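Folylpolyglutamate synthase protein FOLC (Mycobacterium tuberculosis, PDB 2VOS) probably catalyses the ATP-dependent addition of L-glutamate to dihydropteroate, giving dihydrofolate, and the successive extension of tetrahydrofolate with a gamma-linked polyglutamate tail. Local coordinates at residues 30-34 with 120-124; 102-106 with 483-487. One frame throughout, in Å; residues are numbered along the deposited sequence.

Interaction 1: 30-34 with 120-124; sequences VEHLL and YVATY
Val30 packs between the two tyrosines of 120-124, and most of the apolar contact gathers round its methyl groups. Val30 CG1 lies over one face of the Tyr124 ring, a CH-pi contact with the carbon 4.0 Å from the ring centroid. It is displaced toward the rim, so that the ring atom nearest to Val30 CG1 is Tyr124 CG at 3.7 Å. The same methyl, Val30 CG1, reaches Tyr120 CE2 at 4.1 Å, while Val30 CG2 meets Val121 CG2 at 4.0 Å. One turn on, Leu34 divides its branches: CD2 approaches Tyr124 CE1 (4.0 Å) and CD1 the phenol oxygen of Tyr120. Leu33 CD1 touches Tyr124 OH at the exposed margin, where that hydroxyl hydrogen-bonds to Glu128.

The polar part is a single short bond, donated by Tyr120 OH to Glu31 OE2 at 2.6 Å. Glu31 CB leaves its helix away from 120-124, but the bend at chi2 (-59°) swings the carboxylate back to the phenol. OE2 sits at the edge of the ring, near its plane, whereas the hydroxyl meets the carboxylate from above its plane, the two planes being 64° apart.

Helices 23-34 and 117-140 thus join with their local axes 11.7 Å apart at 46°, far from the nucleotide and metal sites; helix 151-165 adds Val154 against Leu34 and Leu155 and Met158 against Tyr120. Because OE1 of Glu31 forms a salt bridge with Lys151, each carboxylate oxygen has a partner, and the buried group is probably held as the anion.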
ATOM      1  N   VAL A  30      22.895   6.825   4.061  1.00 43.63           N
ATOM      2  CA  VAL A  30      21.914   6.627   5.126  1.00 42.73           C
ATOM      3  C   VAL A  30      21.267   5.256   5.088  1.00 43.61           C
ATOM      4  O   VAL A  30      21.097   4.612   6.155  1.00 42.99           O
ATOM      5  CB  VAL A  30      20.857   7.735   5.167  1.00 42.08           C
ATOM      6  CG1 VAL A  30      19.660   7.345   6.167  1.00 40.88           C
ATOM      7  CG2 VAL A  30      21.542   9.085   5.533  1.00 41.04           C
ATOM      8  N   GLU A  31      20.884   4.800   3.884  1.00 43.47           N
ATOM      9  CA  GLU A  31      20.152   3.513   3.756  1.00 43.77           C
ATOM     10  C   GLU A  31      21.074   2.331   4.153  1.00 42.89           C
ATOM     11  O   GLU A  31      20.613   1.313   4.746  1.00 41.08           O
ATOM     12  CB  GLU A  31      19.684   3.294   2.311  1.00 43.58           C
ATOM     13  CG  GLU A  31      18.520   4.168   1.958  1.00 44.88           C
ATOM     14  CD  GLU A  31      17.377   3.871   2.885  1.00 46.97           C
ATOM     15  OE1 GLU A  31      16.724   2.842   2.690  1.00 46.63           O
ATOM     16  OE2 GLU A  31      17.133   4.650   3.821  1.00 49.60           O
ATOM     17  N   HIS A  32      22.349   2.452   3.766  1.00 42.41           N
ATOM     18  CA  HIS A  32      23.371   1.440   4.139  1.00 43.35           C
ATOM     19  C   HIS A  32      23.418   1.272   5.675  1.00 42.93           C
ATOM     20  O   HIS A  32      23.454   0.152   6.175  1.00 42.77           O
ATOM     21  CB  HIS A  32      24.755   1.819   3.592  1.00 43.64           C
ATOM     22  CG  HIS A  32      25.797   0.748   3.781  1.00 45.46           C
ATOM     23  ND1 HIS A  32      25.652  -0.537   3.293  1.00 48.47           N
ATOM     24  CD2 HIS A  32      26.997   0.772   4.412  1.00 45.18           C
ATOM     25  CE1 HIS A  32      26.713  -1.257   3.611  1.00 47.77           C
ATOM     26  NE2 HIS A  32      27.545  -0.487   4.291  1.00 47.57           N
ATOM     27  N   LEU A  33      23.391   2.382   6.421  1.00 41.86           N
ATOM     28  CA  LEU A  33      23.344   2.297   7.878  1.00 43.05           C
ATOM     29  C   LEU A  33      22.052   1.676   8.357  1.00 43.95           C
ATOM     30  O   LEU A  33      22.084   0.804   9.223  1.00 44.57           O
ATOM     31  CB  LEU A  33      23.443   3.674   8.567  1.00 42.37           C
ATOM     32  CG  LEU A  33      24.774   4.401   8.446  1.00 45.09           C
ATOM     33  CD1 LEU A  33      24.619   5.738   9.191  1.00 44.03           C
ATOM     34  CD2 LEU A  33      25.894   3.548   9.002  1.00 44.52           C
ATOM     35  N   LEU A  34      20.914   2.188   7.860  1.00 44.07           N
ATOM     36  CA  LEU A  34      19.614   1.748   8.341  1.00 43.74           C
ATOM     37  C   LEU A  34      19.497   0.251   8.054  1.00 44.41           C
ATOM     38  O   LEU A  34      18.908  -0.469   8.854  1.00 45.09           O
ATOM     39  CB  LEU A  34      18.445   2.529   7.682  1.00 42.59           C
ATOM     40  CG  LEU A  34      18.320   4.004   8.077  1.00 44.57           C
ATOM     41  CD1 LEU A  34      17.164   4.640   7.338  1.00 44.47           C
ATOM     42  CD2 LEU A  34      18.006   4.014   9.548  1.00 44.97           C
ATOM     43  N   TYR A 120      15.590  13.990   3.063  1.00 40.94           N
ATOM     44  CA  TYR A 120      15.476  12.682   3.755  1.00 41.20           C
ATOM     45  C   TYR A 120      16.702  12.506   4.638  1.00 41.79           C
ATOM     46  O   TYR A 120      16.613  12.119   5.813  1.00 41.25           O
ATOM     47  CB  TYR A 120      15.366  11.579   2.704  1.00 39.63           C
ATOM     48  CG  TYR A 120      15.326  10.132   3.181  1.00 41.88           C
ATOM     49  CD1 TYR A 120      14.105   9.485   3.399  1.00 39.39           C
ATOM     50  CD2 TYR A 120      16.492   9.389   3.370  1.00 40.80           C
ATOM     51  CE1 TYR A 120      14.046   8.126   3.814  1.00 38.54           C
ATOM     52  CE2 TYR A 120      16.430   7.981   3.803  1.00 37.71           C
ATOM     53  CZ  TYR A 120      15.201   7.394   4.000  1.00 38.34           C
ATOM     54  OH  TYR A 120      15.081   6.057   4.380  1.00 38.70           O
ATOM     55  N   VAL A 121      17.873  12.764   4.049  1.00 41.83           N
ATOM     56  CA  VAL A 121      19.155  12.728   4.797  1.00 40.80           C
ATOM     57  C   VAL A 121      19.154  13.741   5.952  1.00 40.88           C
ATOM     58  O   VAL A 121      19.530  13.375   7.049  1.00 40.75           O
ATOM     59  CB  VAL A 121      20.370  12.979   3.833  1.00 41.01           C
ATOM     60  CG1 VAL A 121      21.677  13.151   4.569  1.00 39.68           C
ATOM     61  CG2 VAL A 121      20.467  11.821   2.819  1.00 41.48           C
ATOM     62  N   ALA A 122      18.744  15.011   5.712  1.00 40.85           N
ATOM     63  CA  ALA A 122      18.727  16.017   6.779  1.00 40.34           C
ATOM     64  C   ALA A 122      17.796  15.571   7.907  1.00 41.48           C
ATOM     65  O   ALA A 122      18.076  15.807   9.057  1.00 40.58           O
ATOM     66  CB  ALA A 122      18.256  17.383   6.236  1.00 40.44           C
ATOM     67  N   THR A 123      16.675  14.930   7.570  1.00 40.99           N
ATOM     68  CA  THR A 123      15.752  14.448   8.606  1.00 41.79           C
ATOM     69  C   THR A 123      16.401  13.361   9.457  1.00 42.26           C
ATOM     70  O   THR A 123      16.330  13.408  10.667  1.00 41.30           O
ATOM     71  CB  THR A 123      14.417  13.972   7.984  1.00 42.16           C
ATOM     72  OG1 THR A 123      13.855  15.078   7.269  1.00 41.71           O
ATOM     73  CG2 THR A 123      13.422  13.550   9.044  1.00 40.38           C
ATOM     74  N   TYR A 124      17.068  12.414   8.820  1.00 41.89           N
ATOM     75  CA  TYR A 124      17.775  11.362   9.537  1.00 42.05           C
ATOM     76  C   TYR A 124      18.869  11.993  10.440  1.00 42.79           C
ATOM     77  O   TYR A 124      18.949  11.706  11.643  1.00 42.87           O
ATOM     78  CB  TYR A 124      18.421  10.386   8.536  1.00 41.22           C
ATOM     79  CG  TYR A 124      19.321   9.428   9.249  1.00 42.56           C
ATOM     80  CD1 TYR A 124      18.783   8.367   9.985  1.00 45.28           C
ATOM     81  CD2 TYR A 124      20.683   9.599   9.245  1.00 41.36           C
ATOM     82  CE1 TYR A 124      19.577   7.505  10.689  1.00 46.84           C
ATOM     83  CE2 TYR A 124      21.487   8.754   9.917  1.00 43.28           C
ATOM     84  CZ  TYR A 124      20.940   7.704  10.657  1.00 46.38           C
ATOM     85  OH  TYR A 124      21.768   6.849  11.374  1.00 47.93           O
TER

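Interaction 2: 102-106 with 483-487; sequences QSPVE and GRDPQ
Gln102 turns its CG away from the carbonyl carbon (chi1 -53°) and then runs extended, which carries its amide along the C-terminal tail as far as Arg484. There Gln102 NE2 donates to Arg484 O at 2.8 Å with an N-H...O angle of 160°. The acceptor lies close to the amide plane of Gln102, while the donor is tilted 31° from the carbonyl plane of Arg484. At the other end of the amide, Gln102 OE1 accepts from a water oxygen 2.9 Å away, and this water in turn accepts from Gln487 N. Arg479 and Thr480 of helix 472-481 also bind OE1 and NE2, respectively, so polar partners on both amide atoms fix its rotation.

The tail enters through a Schellman motif, with Gly483 at positive phi ending helix 472-481, and lies against the loop between strands 93-96 and 108-110. The pyrrolidine ring of Pro486 rests on this loop: its CG touches Ser103 CB at 3.8 Å and its CB lies 3.9 Å from Glu106 CG, the glutamate crossing the proline at about a right angle.

Glu106 also shapes the loop from within. Glu106 OE2 accepts from Gln102 N at 2.6 Å through the syn lone pair and from Ser103 N at 2.7 Å from above the carboxylate plane, while OE1 accepts from Leu101 N. The Glu106 side chain is about 6 Å from that of Arg338, an ADP-binding residue, and about 10 Å from the bound nucleotide.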
ATOM      1  N   GLN A 102      10.397   2.179  -5.209  1.00 29.17           N
ATOM      2  CA  GLN A 102      11.721   2.443  -5.839  1.00 28.63           C
ATOM      3  C   GLN A 102      12.760   3.096  -4.947  1.00 30.34           C
ATOM      4  O   GLN A 102      13.956   2.721  -4.984  1.00 30.01           O
ATOM      5  CB  GLN A 102      11.553   3.311  -7.072  1.00 27.98           C
ATOM      6  CG  GLN A 102      10.564   2.759  -8.039  1.00 27.46           C
ATOM      7  CD  GLN A 102      10.210   3.798  -9.079  1.00 31.06           C
ATOM      8  OE1 GLN A 102       9.140   4.466  -9.004  1.00 28.92           O
ATOM      9  NE2 GLN A 102      11.081   3.924 -10.100  1.00 27.52           N
ATOM     10  N   SER A 103      12.339   4.081  -4.147  1.00 28.22           N
ATOM     11  CA  SER A 103      13.282   4.835  -3.350  1.00 28.82           C
ATOM     12  C   SER A 103      12.672   5.082  -1.980  1.00 29.52           C
ATOM     13  O   SER A 103      11.479   5.305  -1.881  1.00 29.38           O
ATOM     14  CB  SER A 103      13.613   6.167  -4.053  1.00 28.68           C
ATOM     15  OG  SER A 103      14.293   7.029  -3.149  1.00 29.81           O
ATOM     16  N   PRO A 104      13.484   5.044  -0.910  1.00 30.71           N
ATOM     17  CA  PRO A 104      12.859   5.241   0.368  1.00 30.25           C
ATOM     18  C   PRO A 104      12.266   6.656   0.560  1.00 30.41           C
ATOM     19  O   PRO A 104      11.449   6.829   1.472  1.00 31.12           O
ATOM     20  CB  PRO A 104      14.020   5.025   1.366  1.00 32.91           C
ATOM     21  CG  PRO A 104      15.246   5.261   0.607  1.00 30.91           C
ATOM     22  CD  PRO A 104      14.943   4.820  -0.814  1.00 31.51           C
ATOM     23  N   VAL A 105      12.659   7.663  -0.249  1.00 28.93           N
ATOM     24  CA  VAL A 105      11.994   8.992  -0.135  1.00 27.67           C
ATOM     25  C   VAL A 105      10.479   8.847  -0.266  1.00 27.24           C
ATOM     26  O   VAL A 105       9.703   9.717   0.215  1.00 26.12           O
ATOM     27  CB  VAL A 105      12.535  10.084  -1.170  1.00 28.26           C
ATOM     28  CG1 VAL A 105      14.016  10.226  -1.034  1.00 30.44           C
ATOM     29  CG2 VAL A 105      12.184   9.770  -2.638  1.00 27.04           C
ATOM     30  N   GLU A 106      10.021   7.764  -0.905  1.00 25.52           N
ATOM     31  CA  GLU A 106       8.589   7.635  -1.138  1.00 26.62           C
ATOM     32  C   GLU A 106       7.855   7.520   0.196  1.00 26.70           C
ATOM     33  O   GLU A 106       6.636   7.681   0.253  1.00 25.45           O
ATOM     34  CB  GLU A 106       8.264   6.344  -1.901  1.00 25.56           C
ATOM     35  CG  GLU A 106       8.628   6.375  -3.398  1.00 27.31           C
ATOM     36  CD  GLU A 106       8.715   4.933  -3.932  1.00 33.10           C
ATOM     37  OE1 GLU A 106       7.814   4.113  -3.598  1.00 30.49           O
ATOM     38  OE2 GLU A 106       9.717   4.604  -4.610  1.00 30.44           O
ATOM     39  N   GLY A 483      12.111   3.438 -16.167  1.00 42.62           N
ATOM     40  CA  GLY A 483      12.613   4.799 -16.084  1.00 41.38           C
ATOM     41  C   GLY A 483      11.698   5.820 -15.384  1.00 40.23           C
ATOM     42  O   GLY A 483      11.863   7.037 -15.651  1.00 40.33           O
ATOM     43  N   ARG A 484      10.717   5.380 -14.585  1.00 35.88           N
ATOM     44  CA  ARG A 484       9.765   6.308 -13.962  0.70 35.57           C
ATOM     45  C   ARG A 484      10.345   6.832 -12.653  1.00 34.43           C
ATOM     46  O   ARG A 484      11.026   6.091 -11.921  1.00 33.71           O
ATOM     47  CB  ARG A 484       8.414   5.631 -13.696  0.70 35.14           C
ATOM     48  CG  ARG A 484       7.833   4.932 -14.899  0.70 36.98           C
ATOM     49  CD  ARG A 484       7.428   5.879 -15.994  0.70 41.34           C
ATOM     50  NE  ARG A 484       7.584   5.319 -17.349  0.70 45.25           N
ATOM     51  CZ  ARG A 484       6.572   4.952 -18.127  0.70 43.70           C
ATOM     52  NH1 ARG A 484       5.332   5.067 -17.683  0.70 46.42           N
ATOM     53  NH2 ARG A 484       6.790   4.478 -19.339  0.70 45.90           N
ATOM     54  N   ASP A 485      10.128   8.104 -12.362  1.00 33.56           N
ATOM     55  CA  ASP A 485      10.646   8.712 -11.141  1.00 32.49           C
ATOM     56  C   ASP A 485       9.755   8.295  -9.997  1.00 29.73           C
ATOM     57  O   ASP A 485       8.566   8.189 -10.184  1.00 31.58           O
ATOM     58  CB  ASP A 485      10.537  10.222 -11.267  1.00 33.22           C
ATOM     59  CG  ASP A 485      11.542  10.780 -12.260  1.00 40.68           C
ATOM     60  OD1 ASP A 485      12.576  10.101 -12.485  1.00 42.25           O
ATOM     61  OD2 ASP A 485      11.274  11.874 -12.788  1.00 46.71           O
ATOM     62  N   PRO A 486      10.313   8.105  -8.824  1.00 29.88           N
ATOM     63  CA  PRO A 486       9.514   7.744  -7.631  1.00 29.32           C
ATOM     64  C   PRO A 486       8.413   8.761  -7.347  1.00 29.53           C
ATOM     65  O   PRO A 486       8.669   9.973  -7.476  1.00 27.30           O
ATOM     66  CB  PRO A 486      10.547   7.831  -6.495  1.00 29.69           C
ATOM     67  CG  PRO A 486      11.873   7.436  -7.208  1.00 31.12           C
ATOM     68  CD  PRO A 486      11.776   8.079  -8.557  1.00 29.72           C
ATOM     69  N   GLN A 487       7.219   8.293  -6.957  0.50 29.03           N
ATOM     70  CA  GLN A 487       6.056   9.181  -6.733  0.50 29.69           C
ATOM     71  C   GLN A 487       5.403   9.051  -5.326  0.50 27.47           C
ATOM     72  O   GLN A 487       4.332   9.622  -5.105  0.50 23.57           O
ATOM     73  CB  GLN A 487       4.946   8.899  -7.766  0.50 30.30           C
ATOM     74  CG  GLN A 487       5.050   9.609  -9.110  0.50 34.11           C
ATOM     75  CD  GLN A 487       3.708   9.532  -9.846  0.50 36.28           C
ATOM     76  OE1 GLN A 487       2.879   8.651  -9.575  0.50 41.05           O
ATOM     77  NE2 GLN A 487       3.483  10.456 -10.741  0.50 34.32           N
TER
HETATM   78  O   HOH W   1       7.178   5.244  -7.022  1.00 33.23           O

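Overall arrangement
The modelled chain begins with helix 23-34, and interaction 1 closes a loop of 85 residues when helix 117-140 returns to it. Within that loop lies 102-106, which is met by the last residues of the chain: interaction 2 spans 376 residues, including the Mur ligase middle and glutamate ligase regions. The segments alternate, so the two closures cross rather than nest. Their centres are 16 Å apart, yet they meet directly, since Pro104 packs against both Glu31 and Tyr120. The loop between strands 93-96 and 108-110 is therefore where the N-terminal helix, helix 117-140 and the C-terminal tail come together.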